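Local coordinates for glycosyltransferase (Streptomyces viridochromogenes, PDB 2IUY), which probably transfers a sugar from a nucleotide-activated donor with retention of configuration, as a GT4-family enzyme of avilamycin A biosynthesis, at residues P141-P146 and V329-R334; L44-E49 and T323-Y328; T256-A261 and R317-V322. All coordinates share one frame; numbering follows the deposited sequence.

Contact 1. Residues P141-P146 and V329-R334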
ATOM      1  N   PRO A 141      -3.860   9.283 -14.932  1.00  7.26           N
ATOM      2  CA  PRO A 141      -4.690   8.171 -14.476  1.00  7.61           C
ATOM      3  C   PRO A 141      -4.646   8.008 -12.963  1.00  8.04           C
ATOM      4  O   PRO A 141      -3.625   8.274 -12.316  1.00  8.12           O
ATOM      5  CB  PRO A 141      -4.040   6.929 -15.134  1.00  6.82           C
ATOM      6  CG  PRO A 141      -3.145   7.468 -16.201  1.00  5.77           C
ATOM      7  CD  PRO A 141      -2.717   8.827 -15.754  1.00  7.00           C
ATOM      8  N   VAL A 142      -5.786   7.599 -12.426  1.00  7.21           N
ATOM      9  CA  VAL A 142      -5.905   7.229 -11.059  1.00  7.60           C
ATOM     10  C   VAL A 142      -6.158   5.727 -11.058  1.00  7.45           C
ATOM     11  O   VAL A 142      -7.132   5.239 -11.663  1.00  6.63           O
ATOM     12  CB  VAL A 142      -7.021   8.022 -10.351  1.00  6.90           C
ATOM     13  CG1 VAL A 142      -7.321   7.397  -9.027  1.00  9.17           C
ATOM     14  CG2 VAL A 142      -6.593   9.474 -10.158  1.00  6.72           C
ATOM     15  N   ILE A 143      -5.234   4.990 -10.441  1.00  6.90           N
ATOM     16  CA  ILE A 143      -5.316   3.547 -10.456  1.00  7.58           C
ATOM     17  C   ILE A 143      -4.976   3.094  -9.051  1.00  6.82           C
ATOM     18  O   ILE A 143      -3.859   3.285  -8.621  1.00  8.59           O
ATOM     19  CB  ILE A 143      -4.366   2.859 -11.535  1.00  7.86           C
ATOM     20  CG1 ILE A 143      -4.670   3.307 -12.973  1.00  7.16           C
ATOM     21  CG2 ILE A 143      -4.525   1.371 -11.467  1.00  8.11           C
ATOM     22  CD1 ILE A 143      -3.624   2.795 -14.001  1.00  7.51           C
ATOM     23  N   PRO A 144      -5.958   2.536  -8.314  1.00  6.73           N
ATOM     24  CA  PRO A 144      -5.727   2.257  -6.887  1.00  5.47           C
ATOM     25  C   PRO A 144      -4.800   1.073  -6.673  1.00  6.03           C
ATOM     26  O   PRO A 144      -4.420   0.382  -7.667  1.00  6.03           O
ATOM     27  CB  PRO A 144      -7.160   2.015  -6.362  1.00  7.38           C
ATOM     28  CG  PRO A 144      -7.896   1.442  -7.537  1.00  4.51           C
ATOM     29  CD  PRO A 144      -7.348   2.207  -8.722  1.00  5.68           C
ATOM     30  N   ILE A 145      -4.394   0.858  -5.411  1.00  6.11           N
ATOM     31  CA  ILE A 145      -3.481  -0.237  -5.042  1.00  5.31           C
ATOM     32  C   ILE A 145      -4.138  -1.599  -5.299  1.00  5.32           C
ATOM     33  O   ILE A 145      -5.297  -1.824  -4.904  1.00  5.51           O
ATOM     34  CB  ILE A 145      -2.987  -0.116  -3.594  1.00  5.26           C
ATOM     35  CG1 ILE A 145      -2.108   1.153  -3.406  1.00  6.84           C
ATOM     36  CG2 ILE A 145      -2.301  -1.363  -3.152  1.00  3.83           C
ATOM     37  CD1 ILE A 145      -1.878   1.474  -1.921  1.00  5.71           C
ATOM     38  N   PRO A 146      -3.407  -2.491  -6.007  1.00  5.27           N
ATOM     39  CA  PRO A 146      -3.872  -3.836  -6.313  1.00  5.67           C
ATOM     40  C   PRO A 146      -3.600  -4.802  -5.168  1.00  7.05           C
ATOM     41  O   PRO A 146      -2.706  -4.580  -4.342  1.00  5.49           O
ATOM     42  CB  PRO A 146      -2.990  -4.233  -7.513  1.00  5.89           C
ATOM     43  CG  PRO A 146      -1.704  -3.556  -7.294  1.00  5.95           C
ATOM     44  CD  PRO A 146      -2.081  -2.223  -6.605  1.00  4.27           C
ATOM     45  N   VAL A 329      -1.375  -1.747 -18.014  1.00 10.09           N
ATOM     46  CA  VAL A 329      -0.995  -2.084 -19.383  1.00 11.12           C
ATOM     47  C   VAL A 329      -1.645  -1.135 -20.374  1.00 11.73           C
ATOM     48  O   VAL A 329      -0.998  -0.696 -21.332  1.00 13.50           O
ATOM     49  CB  VAL A 329      -1.322  -3.573 -19.708  1.00 11.30           C
ATOM     50  CG1 VAL A 329      -1.075  -3.909 -21.209  1.00 13.42           C
ATOM     51  CG2 VAL A 329      -0.495  -4.516 -18.805  1.00 11.24           C
ATOM     52  N   GLU A 330      -2.912  -0.810 -20.150  1.00 12.41           N
ATOM     53  CA  GLU A 330      -3.612   0.168 -20.984  1.00 14.00           C
ATOM     54  C   GLU A 330      -2.827   1.481 -21.014  1.00 12.12           C
ATOM     55  O   GLU A 330      -2.668   2.048 -22.081  1.00 13.00           O
ATOM     56  CB  GLU A 330      -5.080   0.372 -20.500  1.00 14.21           C
ATOM     57  CG  GLU A 330      -5.934   1.317 -21.381  1.00 17.77           C
ATOM     58  CD  GLU A 330      -7.281   1.728 -20.757  1.00 19.39           C
ATOM     59  OE1 GLU A 330      -7.554   1.409 -19.556  1.00 22.89           O
ATOM     60  OE2 GLU A 330      -8.072   2.398 -21.486  1.00 26.47           O
ATOM     61  N   GLN A 331      -2.335   1.948 -19.856  1.00  9.80           N
ATOM     62  CA  GLN A 331      -1.471   3.151 -19.772  1.00  9.06           C
ATOM     63  C   GLN A 331      -0.085   2.951 -20.377  1.00  8.41           C
ATOM     64  O   GLN A 331       0.431   3.832 -21.002  1.00  8.94           O
ATOM     65  CB  GLN A 331      -1.348   3.676 -18.320  1.00  7.97           C
ATOM     66  CG  GLN A 331      -2.692   4.020 -17.643  1.00  9.44           C
ATOM     67  CD  GLN A 331      -3.543   4.973 -18.504  1.00 13.84           C
ATOM     68  OE1 GLN A 331      -3.004   5.867 -19.130  1.00 11.18           O
ATOM     69  NE2 GLN A 331      -4.859   4.760 -18.549  1.00 10.12           N
ATOM     70  N   TYR A 332       0.517   1.794 -20.209  1.00  7.94           N
ATOM     71  CA  TYR A 332       1.752   1.481 -20.941  1.00  8.92           C
ATOM     72  C   TYR A 332       1.570   1.637 -22.449  1.00  8.70           C
ATOM     73  O   TYR A 332       2.403   2.234 -23.100  1.00 10.62           O
ATOM     74  CB  TYR A 332       2.234   0.039 -20.689  1.00  7.41           C
ATOM     75  CG  TYR A 332       2.480  -0.394 -19.236  1.00  7.78           C
ATOM     76  CD1 TYR A 332       2.493   0.515 -18.159  1.00  5.13           C
ATOM     77  CD2 TYR A 332       2.703  -1.747 -18.949  1.00  4.33           C
ATOM     78  CE1 TYR A 332       2.755   0.045 -16.820  1.00  5.65           C
ATOM     79  CE2 TYR A 332       2.938  -2.186 -17.667  1.00  6.93           C
ATOM     80  CZ  TYR A 332       2.968  -1.294 -16.610  1.00  5.22           C
ATOM     81  OH  TYR A 332       3.192  -1.836 -15.331  1.00  9.74           O
ATOM     82  N   ARG A 333       0.513   1.042 -22.991  1.00 10.37           N
ATOM     83  CA  ARG A 333       0.202   1.148 -24.422  1.00 12.04           C
ATOM     84  C   ARG A 333      -0.115   2.572 -24.875  1.00 11.81           C
ATOM     85  O   ARG A 333       0.207   2.947 -26.028  1.00 14.25           O
ATOM     86  CB  ARG A 333      -0.928   0.166 -24.814  1.00 12.57           C
ATOM     87  CG  ARG A 333      -0.480  -1.297 -24.618  1.00 15.25           C
ATOM     88  CD  ARG A 333      -1.238  -2.267 -25.474  1.00 19.60           C
ATOM     89  NE  ARG A 333      -1.061  -3.651 -25.037  1.00 19.52           N
ATOM     90  CZ  ARG A 333      -0.058  -4.451 -25.394  1.00 19.92           C
ATOM     91  NH1 ARG A 333       0.894  -4.038 -26.225  1.00 17.63           N
ATOM     92  NH2 ARG A 333      -0.034  -5.691 -24.918  1.00 20.70           N
ATOM     93  N   ARG A 334      -0.757   3.345 -24.000  1.00 10.99           N
ATOM     94  CA  ARG A 334      -1.015   4.779 -24.248  1.00 11.54           C
ATOM     95  C   ARG A 334       0.304   5.515 -24.484  1.00 10.97           C
ATOM     96  O   ARG A 334       0.462   6.237 -25.456  1.00 12.16           O
ATOM     97  CB  ARG A 334      -1.781   5.377 -23.056  1.00 11.34           C
ATOM     98  CG  ARG A 334      -1.877   6.922 -23.051  1.00 13.41           C
ATOM     99  CD  ARG A 334      -2.741   7.362 -21.888  1.00 13.16           C
ATOM    100  NE  ARG A 334      -3.059   8.794 -21.805  1.00 12.47           N
ATOM    101  CZ  ARG A 334      -3.629   9.319 -20.719  1.00 14.27           C
ATOM    102  NH1 ARG A 334      -3.877   8.527 -19.666  1.00 10.38           N
ATOM    103  NH2 ARG A 334      -3.937  10.603 -20.663  1.00 15.23           N
TER

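Contact 2. Residues L44-E49 and T323-Y328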
ATOM      1  N   LEU A  44       2.442 -10.674 -14.696  1.00  8.66           N
ATOM      2  CA  LEU A  44       2.856 -12.020 -15.000  1.00  9.83           C
ATOM      3  C   LEU A  44       1.666 -12.900 -15.378  1.00 11.48           C
ATOM      4  O   LEU A  44       1.773 -13.716 -16.292  1.00 12.54           O
ATOM      5  CB  LEU A  44       3.621 -12.612 -13.801  1.00 10.31           C
ATOM      6  CG  LEU A  44       5.007 -12.008 -13.460  1.00 10.79           C
ATOM      7  CD1 LEU A  44       5.512 -12.582 -12.098  1.00 10.15           C
ATOM      8  CD2 LEU A  44       6.034 -12.228 -14.621  1.00  8.66           C
ATOM      9  N   GLU A  45       0.536 -12.768 -14.668  1.00 11.58           N
ATOM     10  CA  GLU A  45      -0.641 -13.576 -14.974  1.00 12.98           C
ATOM     11  C   GLU A  45      -1.180 -13.194 -16.343  1.00 13.13           C
ATOM     12  O   GLU A  45      -1.745 -14.036 -17.071  1.00 13.66           O
ATOM     13  CB  GLU A  45      -1.743 -13.361 -13.936  1.00 12.80           C
ATOM     14  CG  GLU A  45      -2.527 -14.629 -13.577  1.00 20.20           C
ATOM     15  CD  GLU A  45      -3.221 -14.502 -12.218  1.00 25.45           C
ATOM     16  OE1 GLU A  45      -2.523 -14.461 -11.173  1.00 30.75           O
ATOM     17  OE2 GLU A  45      -4.466 -14.462 -12.188  1.00 30.15           O
ATOM     18  N   LEU A  46      -1.038 -11.920 -16.685  1.00 12.34           N
ATOM     19  CA  LEU A  46      -1.430 -11.432 -18.026  1.00 12.78           C
ATOM     20  C   LEU A  46      -0.506 -11.826 -19.158  1.00 12.68           C
ATOM     21  O   LEU A  46      -0.826 -11.543 -20.301  1.00 13.67           O
ATOM     22  CB  LEU A  46      -1.587  -9.909 -18.034  1.00 11.91           C
ATOM     23  CG  LEU A  46      -2.743  -9.383 -17.193  1.00 11.30           C
ATOM     24  CD1 LEU A  46      -2.559  -7.924 -16.895  1.00 11.26           C
ATOM     25  CD2 LEU A  46      -4.146  -9.688 -17.832  1.00 12.98           C
ATOM     26  N   GLY A  47       0.653 -12.412 -18.861  1.00 13.06           N
ATOM     27  CA  GLY A  47       1.548 -12.927 -19.914  1.00 12.91           C
ATOM     28  C   GLY A  47       2.747 -12.047 -20.230  1.00 12.76           C
ATOM     29  O   GLY A  47       3.552 -12.393 -21.088  1.00 12.35           O
ATOM     30  N   HIS A  48       2.885 -10.925 -19.506  1.00 12.14           N
ATOM     31  CA  HIS A  48       4.045 -10.004 -19.649  1.00 11.12           C
ATOM     32  C   HIS A  48       5.283 -10.419 -18.892  1.00 11.50           C
ATOM     33  O   HIS A  48       5.206 -11.174 -17.915  1.00 10.49           O
ATOM     34  CB  HIS A  48       3.620  -8.579 -19.283  1.00 11.61           C
ATOM     35  CG  HIS A  48       2.395  -8.155 -20.038  1.00 13.01           C
ATOM     36  ND1 HIS A  48       2.413  -7.946 -21.393  1.00 10.57           N
ATOM     37  CD2 HIS A  48       1.100  -8.052 -19.659  1.00 13.15           C
ATOM     38  CE1 HIS A  48       1.198  -7.635 -21.805  1.00 14.15           C
ATOM     39  NE2 HIS A  48       0.381  -7.701 -20.773  1.00 13.18           N
ATOM     40  N   GLU A  49       6.444  -9.983 -19.386  1.00 10.84           N
ATOM     41  CA  GLU A  49       7.678 -10.349 -18.769  1.00 12.15           C
ATOM     42  C   GLU A  49       8.076  -9.230 -17.779  1.00 11.99           C
ATOM     43  O   GLU A  49       7.956  -8.080 -18.100  1.00 12.36           O
ATOM     44  CB  GLU A  49       8.733 -10.598 -19.853  1.00 11.95           C
ATOM     45  CG  GLU A  49       9.770 -11.567 -19.441  1.00 17.29           C
ATOM     46  CD  GLU A  49      10.867 -11.754 -20.461  1.00 22.37           C
ATOM     47  OE1 GLU A  49      10.636 -11.397 -21.650  1.00 23.59           O
ATOM     48  OE2 GLU A  49      11.957 -12.242 -20.040  1.00 22.18           O
ATOM     49  N   THR A 323      -7.231  -7.072 -12.721  1.00 10.62           N
ATOM     50  CA  THR A 323      -7.947  -5.868 -13.135  1.00 12.44           C
ATOM     51  C   THR A 323      -7.063  -4.609 -13.093  1.00 11.04           C
ATOM     52  O   THR A 323      -7.111  -3.793 -14.008  1.00  9.93           O
ATOM     53  CB  THR A 323      -9.343  -5.600 -12.395  1.00 12.93           C
ATOM     54  OG1 THR A 323     -10.021  -4.520 -13.070  1.00 17.05           O
ATOM     55  CG2 THR A 323      -9.160  -5.093 -11.003  1.00 15.34           C
ATOM     56  N   ILE A 324      -6.303  -4.454 -12.012  1.00 10.48           N
ATOM     57  CA  ILE A 324      -5.402  -3.307 -11.855  1.00  9.72           C
ATOM     58  C   ILE A 324      -4.204  -3.406 -12.797  1.00  9.00           C
ATOM     59  O   ILE A 324      -3.839  -2.431 -13.421  1.00  8.16           O
ATOM     60  CB  ILE A 324      -4.875  -3.195 -10.419  1.00  9.73           C
ATOM     61  CG1 ILE A 324      -6.047  -2.923  -9.457  1.00 10.22           C
ATOM     62  CG2 ILE A 324      -3.755  -2.083 -10.315  1.00  8.00           C
ATOM     63  CD1 ILE A 324      -6.928  -1.706  -9.879  1.00  8.57           C
ATOM     64  N   ALA A 325      -3.620  -4.599 -12.916  1.00  8.49           N
ATOM     65  CA  ALA A 325      -2.547  -4.782 -13.889  1.00  9.05           C
ATOM     66  C   ALA A 325      -2.991  -4.435 -15.319  1.00  9.26           C
ATOM     67  O   ALA A 325      -2.233  -3.858 -16.070  1.00  8.24           O
ATOM     68  CB  ALA A 325      -1.952  -6.198 -13.816  1.00  8.52           C
ATOM     69  N   GLU A 326      -4.196  -4.823 -15.713  1.00 10.50           N
ATOM     70  CA  GLU A 326      -4.634  -4.544 -17.081  1.00 12.99           C
ATOM     71  C   GLU A 326      -4.894  -3.060 -17.259  1.00 10.13           C
ATOM     72  O   GLU A 326      -4.608  -2.511 -18.279  1.00 10.04           O
ATOM     73  CB  GLU A 326      -5.796  -5.480 -17.540  1.00 14.36           C
ATOM     74  CG  GLU A 326      -7.179  -5.218 -16.982  1.00 19.55           C
ATOM     75  CD  GLU A 326      -8.200  -6.347 -17.317  1.00 20.10           C
ATOM     76  OE1 GLU A 326      -7.808  -7.325 -18.022  1.00 27.80           O
ATOM     77  OE2 GLU A 326      -9.373  -6.259 -16.845  1.00 27.66           O
ATOM     78  N   ARG A 327      -5.331  -2.379 -16.210  1.00 10.48           N
ATOM     79  CA  ARG A 327      -5.368  -0.917 -16.218  1.00 10.40           C
ATOM     80  C   ARG A 327      -4.011  -0.256 -16.447  1.00 10.19           C
ATOM     81  O   ARG A 327      -3.895   0.659 -17.273  1.00  9.92           O
ATOM     82  CB  ARG A 327      -6.082  -0.352 -14.959  1.00 10.56           C
ATOM     83  CG  ARG A 327      -7.585  -0.571 -15.088  1.00 14.94           C
ATOM     84  CD  ARG A 327      -8.265  -0.369 -13.791  1.00 21.68           C
ATOM     85  NE  ARG A 327      -8.244   1.045 -13.362  1.00 20.07           N
ATOM     86  CZ  ARG A 327      -8.934   1.487 -12.310  1.00 19.97           C
ATOM     87  NH1 ARG A 327      -9.704   0.631 -11.612  1.00 17.64           N
ATOM     88  NH2 ARG A 327      -8.882   2.776 -11.979  1.00 18.44           N
ATOM     89  N   TYR A 328      -2.996  -0.716 -15.747  1.00  8.29           N
ATOM     90  CA  TYR A 328      -1.641  -0.259 -16.067  1.00 10.24           C
ATOM     91  C   TYR A 328      -1.153  -0.526 -17.497  1.00 10.20           C
ATOM     92  O   TYR A 328      -0.599   0.366 -18.104  1.00  9.39           O
ATOM     93  CB  TYR A 328      -0.627  -0.810 -15.063  1.00 10.06           C
ATOM     94  CG  TYR A 328      -0.630  -0.024 -13.797  1.00 11.71           C
ATOM     95  CD1 TYR A 328      -0.199   1.300 -13.801  1.00 12.13           C
ATOM     96  CD2 TYR A 328      -1.078  -0.591 -12.586  1.00 12.43           C
ATOM     97  CE1 TYR A 328      -0.154   2.040 -12.629  1.00 11.97           C
ATOM     98  CE2 TYR A 328      -1.062   0.143 -11.409  1.00 11.86           C
ATOM     99  CZ  TYR A 328      -0.580   1.460 -11.452  1.00 12.32           C
ATOM    100  OH  TYR A 328      -0.559   2.230 -10.338  1.00 13.45           O
TER

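Contact 3. Residues T256-A261 and R317-V322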
ATOM      1  N   THR A 256      -2.517   0.744   1.417  1.00 10.73           N
ATOM      2  CA  THR A 256      -2.467  -0.646   1.026  1.00 12.03           C
ATOM      3  C   THR A 256      -3.204  -1.540   2.056  1.00 11.79           C
ATOM      4  O   THR A 256      -3.853  -2.507   1.689  1.00 11.90           O
ATOM      5  CB  THR A 256      -0.966  -1.065   0.866  1.00 12.57           C
ATOM      6  OG1 THR A 256      -0.875  -2.380   0.248  1.00 16.33           O
ATOM      7  CG2 THR A 256      -0.277  -1.071   2.217  1.00 11.65           C
ATOM      8  N   VAL A 257      -3.153  -1.178   3.344  1.00 11.32           N
ATOM      9  CA  VAL A 257      -3.779  -2.017   4.395  1.00 10.29           C
ATOM     10  C   VAL A 257      -5.283  -2.190   4.180  1.00  9.22           C
ATOM     11  O   VAL A 257      -5.836  -3.177   4.608  1.00  8.40           O
ATOM     12  CB  VAL A 257      -3.529  -1.465   5.850  1.00 11.03           C
ATOM     13  CG1 VAL A 257      -4.474  -0.257   6.181  1.00  8.27           C
ATOM     14  CG2 VAL A 257      -3.630  -2.600   6.887  1.00 12.43           C
ATOM     15  N   VAL A 258      -5.924  -1.237   3.497  1.00  7.70           N
ATOM     16  CA  VAL A 258      -7.367  -1.320   3.225  1.00  6.85           C
ATOM     17  C   VAL A 258      -7.700  -2.526   2.309  1.00  6.02           C
ATOM     18  O   VAL A 258      -8.588  -3.348   2.626  1.00  5.05           O
ATOM     19  CB  VAL A 258      -7.935   0.011   2.623  1.00  6.32           C
ATOM     20  CG1 VAL A 258      -9.459  -0.125   2.211  1.00  7.73           C
ATOM     21  CG2 VAL A 258      -7.815   1.167   3.606  1.00  6.11           C
ATOM     22  N   SER A 259      -6.993  -2.616   1.175  1.00  4.99           N
ATOM     23  CA  SER A 259      -7.207  -3.705   0.217  1.00  5.81           C
ATOM     24  C   SER A 259      -6.774  -5.035   0.808  1.00  6.86           C
ATOM     25  O   SER A 259      -7.398  -6.073   0.548  1.00  7.25           O
ATOM     26  CB  SER A 259      -6.513  -3.422  -1.147  1.00  6.65           C
ATOM     27  OG  SER A 259      -5.122  -3.245  -0.943  1.00  4.58           O
ATOM     28  N   GLU A 260      -5.712  -4.997   1.618  1.00  6.96           N
ATOM     29  CA  GLU A 260      -5.174  -6.177   2.320  1.00  8.24           C
ATOM     30  C   GLU A 260      -6.141  -6.750   3.341  1.00  7.84           C
ATOM     31  O   GLU A 260      -6.371  -7.947   3.344  1.00  9.54           O
ATOM     32  CB  GLU A 260      -3.821  -5.869   2.970  1.00  6.98           C
ATOM     33  CG  GLU A 260      -2.801  -5.665   1.856  1.00 11.60           C
ATOM     34  CD  GLU A 260      -1.385  -5.593   2.315  1.00 17.12           C
ATOM     35  OE1 GLU A 260      -1.072  -4.675   3.083  1.00 19.37           O
ATOM     36  OE2 GLU A 260      -0.578  -6.463   1.877  1.00 20.76           O
ATOM     37  N   ALA A 261      -6.686  -5.898   4.205  1.00  5.99           N
ATOM     38  CA  ALA A 261      -7.690  -6.345   5.152  1.00  6.36           C
ATOM     39  C   ALA A 261      -8.865  -6.957   4.417  1.00  5.50           C
ATOM     40  O   ALA A 261      -9.252  -8.064   4.700  1.00  5.78           O
ATOM     41  CB  ALA A 261      -8.126  -5.159   6.089  1.00  4.85           C
ATOM     42  N   ARG A 317     -13.253  -7.170  -6.973  1.00 10.49           N
ATOM     43  CA  ARG A 317     -13.872  -6.346  -8.027  1.00 11.88           C
ATOM     44  C   ARG A 317     -13.153  -5.004  -8.293  1.00 11.99           C
ATOM     45  O   ARG A 317     -12.989  -4.615  -9.437  1.00 12.72           O
ATOM     46  CB  ARG A 317     -15.329  -5.993  -7.674  1.00 12.84           C
ATOM     47  CG  ARG A 317     -16.396  -6.992  -8.109  1.00 15.91           C
ATOM     48  CD  ARG A 317     -17.765  -6.338  -8.182  1.00 17.26           C
ATOM     49  NE  ARG A 317     -17.964  -5.383  -7.115  1.00 20.73           N
ATOM     50  CZ  ARG A 317     -18.029  -4.067  -7.250  1.00 22.97           C
ATOM     51  NH1 ARG A 317     -17.989  -3.483  -8.442  1.00 24.31           N
ATOM     52  NH2 ARG A 317     -18.196  -3.334  -6.162  1.00 22.61           N
ATOM     53  N   LEU A 318     -12.766  -4.291  -7.231  1.00 11.21           N
ATOM     54  CA  LEU A 318     -12.165  -2.944  -7.348  1.00  9.13           C
ATOM     55  C   LEU A 318     -10.662  -2.944  -7.425  1.00  8.82           C
ATOM     56  O   LEU A 318     -10.061  -2.100  -8.135  1.00  7.76           O
ATOM     57  CB  LEU A 318     -12.597  -2.064  -6.163  1.00  9.47           C
ATOM     58  CG  LEU A 318     -14.096  -1.800  -5.963  1.00  9.94           C
ATOM     59  CD1 LEU A 318     -14.348  -1.144  -4.579  1.00  9.94           C
ATOM     60  CD2 LEU A 318     -14.643  -0.906  -7.089  1.00 11.71           C
ATOM     61  N   TRP A 319     -10.030  -3.853  -6.666  1.00  6.51           N
ATOM     62  CA  TRP A 319      -8.599  -3.778  -6.499  1.00  6.55           C
ATOM     63  C   TRP A 319      -7.905  -5.060  -6.946  1.00  6.68           C
ATOM     64  O   TRP A 319      -6.703  -5.151  -6.805  1.00  7.89           O
ATOM     65  CB  TRP A 319      -8.213  -3.410  -5.038  1.00  6.84           C
ATOM     66  CG  TRP A 319      -9.035  -2.214  -4.527  1.00  8.27           C
ATOM     67  CD1 TRP A 319      -9.250  -1.025  -5.180  1.00  5.26           C
ATOM     68  CD2 TRP A 319      -9.726  -2.127  -3.284  1.00  8.72           C
ATOM     69  NE1 TRP A 319     -10.051  -0.198  -4.410  1.00  8.02           N
ATOM     70  CE2 TRP A 319     -10.366  -0.857  -3.248  1.00  8.77           C
ATOM     71  CE3 TRP A 319      -9.882  -3.004  -2.183  1.00  8.62           C
ATOM     72  CZ2 TRP A 319     -11.162  -0.441  -2.166  1.00  7.60           C
ATOM     73  CZ3 TRP A 319     -10.674  -2.579  -1.094  1.00  7.67           C
ATOM     74  CH2 TRP A 319     -11.301  -1.303  -1.107  1.00  8.00           C
ATOM     75  N   GLY A 320      -8.630  -6.017  -7.543  1.00  6.45           N
ATOM     76  CA  GLY A 320      -7.987  -7.305  -7.881  1.00  6.55           C
ATOM     77  C   GLY A 320      -6.725  -7.116  -8.714  1.00  7.22           C
ATOM     78  O   GLY A 320      -6.688  -6.262  -9.610  1.00  6.68           O
ATOM     79  N   HIS A 321      -5.694  -7.913  -8.443  1.00  7.20           N
ATOM     80  CA  HIS A 321      -4.419  -7.747  -9.168  1.00  8.41           C
ATOM     81  C   HIS A 321      -4.481  -7.716 -10.697  1.00  9.66           C
ATOM     82  O   HIS A 321      -3.714  -6.973 -11.325  1.00  9.68           O
ATOM     83  CB  HIS A 321      -3.351  -8.740  -8.680  1.00  8.71           C
ATOM     84  CG  HIS A 321      -3.588 -10.168  -9.088  1.00  8.94           C
ATOM     85  ND1 HIS A 321      -4.754 -10.852  -8.802  1.00  8.06           N
ATOM     86  CD2 HIS A 321      -2.781 -11.055  -9.714  1.00  8.01           C
ATOM     87  CE1 HIS A 321      -4.664 -12.087  -9.256  1.00  8.98           C
ATOM     88  NE2 HIS A 321      -3.475 -12.236  -9.809  1.00 10.25           N
ATOM     89  N   VAL A 322      -5.364  -8.526 -11.294  1.00 10.12           N
ATOM     90  CA  VAL A 322      -5.414  -8.670 -12.760  1.00 10.63           C
ATOM     91  C   VAL A 322      -6.139  -7.484 -13.368  1.00 10.39           C
ATOM     92  O   VAL A 322      -5.710  -6.949 -14.411  1.00  9.94           O
ATOM     93  CB  VAL A 322      -6.065 -10.068 -13.207  1.00  9.92           C
ATOM     94  CG1 VAL A 322      -6.434 -10.088 -14.691  1.00 11.03           C
ATOM     95  CG2 VAL A 322      -5.130 -11.252 -12.884  1.00  8.17           C
TER

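Contact 1. Residues P141-P146 and V329-R334
The amide of Gln331 carries Pro141 over its plane and has Arg334 beside its oxygen. CG of the proline ring stands 3.3 Å from Gln331 OE1 and 3.4 Å from Gln331 CD, so the ring corner, not its flank, does most of the touching. Within the helix, Arg334 NH1 gives Gln331 OE1 a hydrogen bond of 2.9 Å with a fairly straight N-H (159°). The amide carbon lies at the edge of the guanidinium, in its plane, whereas the donor is tilted by 27° from the carbonyl plane. Pro141 CG meets Arg334 NH1 obliquely at 3.7 Å, and thus rests against both polar groups where they join. Gln331 can present its amide this way because the chain is bent at CB-CG (chi2 -52°), while Arg334 runs extended from CG to NE. The bond between them, together with a salt bridge from Arg334 NH2 to Asp139, limits the rotation of both ends. Nearer the helix, Ile143 CD1 packs against Gln331 CG, 4.0 Å away, on the proline's side of the amide plane. Trp341, near the chain's end, touches Pro141, Gln331 and Arg334 alike. Backbone bonds from Pro141 and Ile143 to Tyr125 tie the loop to strand 123-125, an edge strand of the N-terminal sheet, and Tyr332 reaches His89 of the same sheet. This is the packing of a GT-B glycosyltransferase, in which the C-terminal helix returns to the N-terminal Rossmann-like domain and lies beside the chain that links the two domains.

Contact 2. Residues L44-E49 and T323-Y328
Leu46 meets helix 321-336 through one methyl. Its CD1 lies 3.6 Å from Ala325 CB, an apolar contact, and also comes within 3.7 Å of Glu326 N, so the branch rests on the helix backbone where the small alanine lets it come close. The same methyl, Leu46 CD1, also meets Glu326 CB at 4.1 Å, roughly at right angles to its approach to the alanine. Leu46 holds CG anti to its carbonyl carbon (chi1 -67°), and CD1 is the branch that reaches the helix. Leu46 belongs to the turn that closes helix 31-45. There Gly47 ends the helix in a Schellman motif, with positive phi (102°) and its N bonded to Leu44 O at 3.1 Å. The turn leads into strand 49-53, and with strand 5-9 before the helix it completes the first beta-alpha-beta unit of the N-terminal Rossmann-like domain. Leu46, just before the glycine, points toward helix 321-336 from the end of helix 31-45. Further out, Leu46 also touches Val322, Ala325 is backed by Leu43, and Glu45 OE1 is hydrogen-bonded to His321 NE2. His48, whose ND1 is bonded to Leu4 N, packs on Val329 and Arg333, extending the interface by about two turns along helix 321-336.

Contact 3. Residues T256-A261 and R317-V322
Trp319 can be followed outward from its backbone toward helix 256-263, to which it presents the six-membered half of its indole. Its CB starts close to the linker loop, beside the carbonyl oxygen of Ile145. The five-membered ring then goes past Pro144, whose CG packs against CD1 of the indole. On the other half the helix takes over: Trp319 CE3 lies 3.5 Å from Ser259 CB, the closest approach between the two segments, and CZ3 is 3.9 Å from Ser259 CA. At the far end of the ring, Trp319 CH2 meets Val258 CG1 at 4.0 Å. Both helix residues come at the indole obliquely, and the valine and tryptophan side chains run at a slant to one another. One ring face carries Leu318 CB, offset toward the rim, from the residue just before. The tryptophan has CG anti to its carbonyl carbon (chi1 -48°), which swings the ring off its own helix and across to the other.

Ser259 can offer a carbon to the indole because its hydroxyl is turned back into its own helix. Ser259 OG donates to Thr256 O at 3.0 Å, a carbonyl that also accepts from Glu260 N, so the buried hydroxyl is satisfied without the tryptophan. Trp319 ends helix 308-319, and Gly320, at the N-cap of helix 321-336, makes the break between the two.

The CB of Glu260 points away from the 317-322 segment, and its carboxylate forms a salt bridge with Arg225. Thr256, Val257, Glu260 and Arg225 all contact UDP in a structure of this protein. The indole therefore packs behind the helix that lines the nucleotide site in the C-terminal domain of the GT-B fold.

The three contacts share one continuous run, residues 317-334, which meets three earlier parts of the chain in turn. Contact 3 uses the end of helix 308-319 on the C-terminal domain; contacts 2 and 1 lie farther along helix 321-336, against the N-terminal domain. The centres of contacts 1 and 2 are about 10 Å apart, and each is about 15 Å from that of contact 3. In sequence, contact 3 is enclosed by both others, while contacts 1 and 2 interlock because their segments alternate. Residues 141-146 of contact 1 also touch contacts 2 and 3. In GT-B fashion the chain crosses between domains twice, near residues 141-146 and again between helices 308-319 and 321-336.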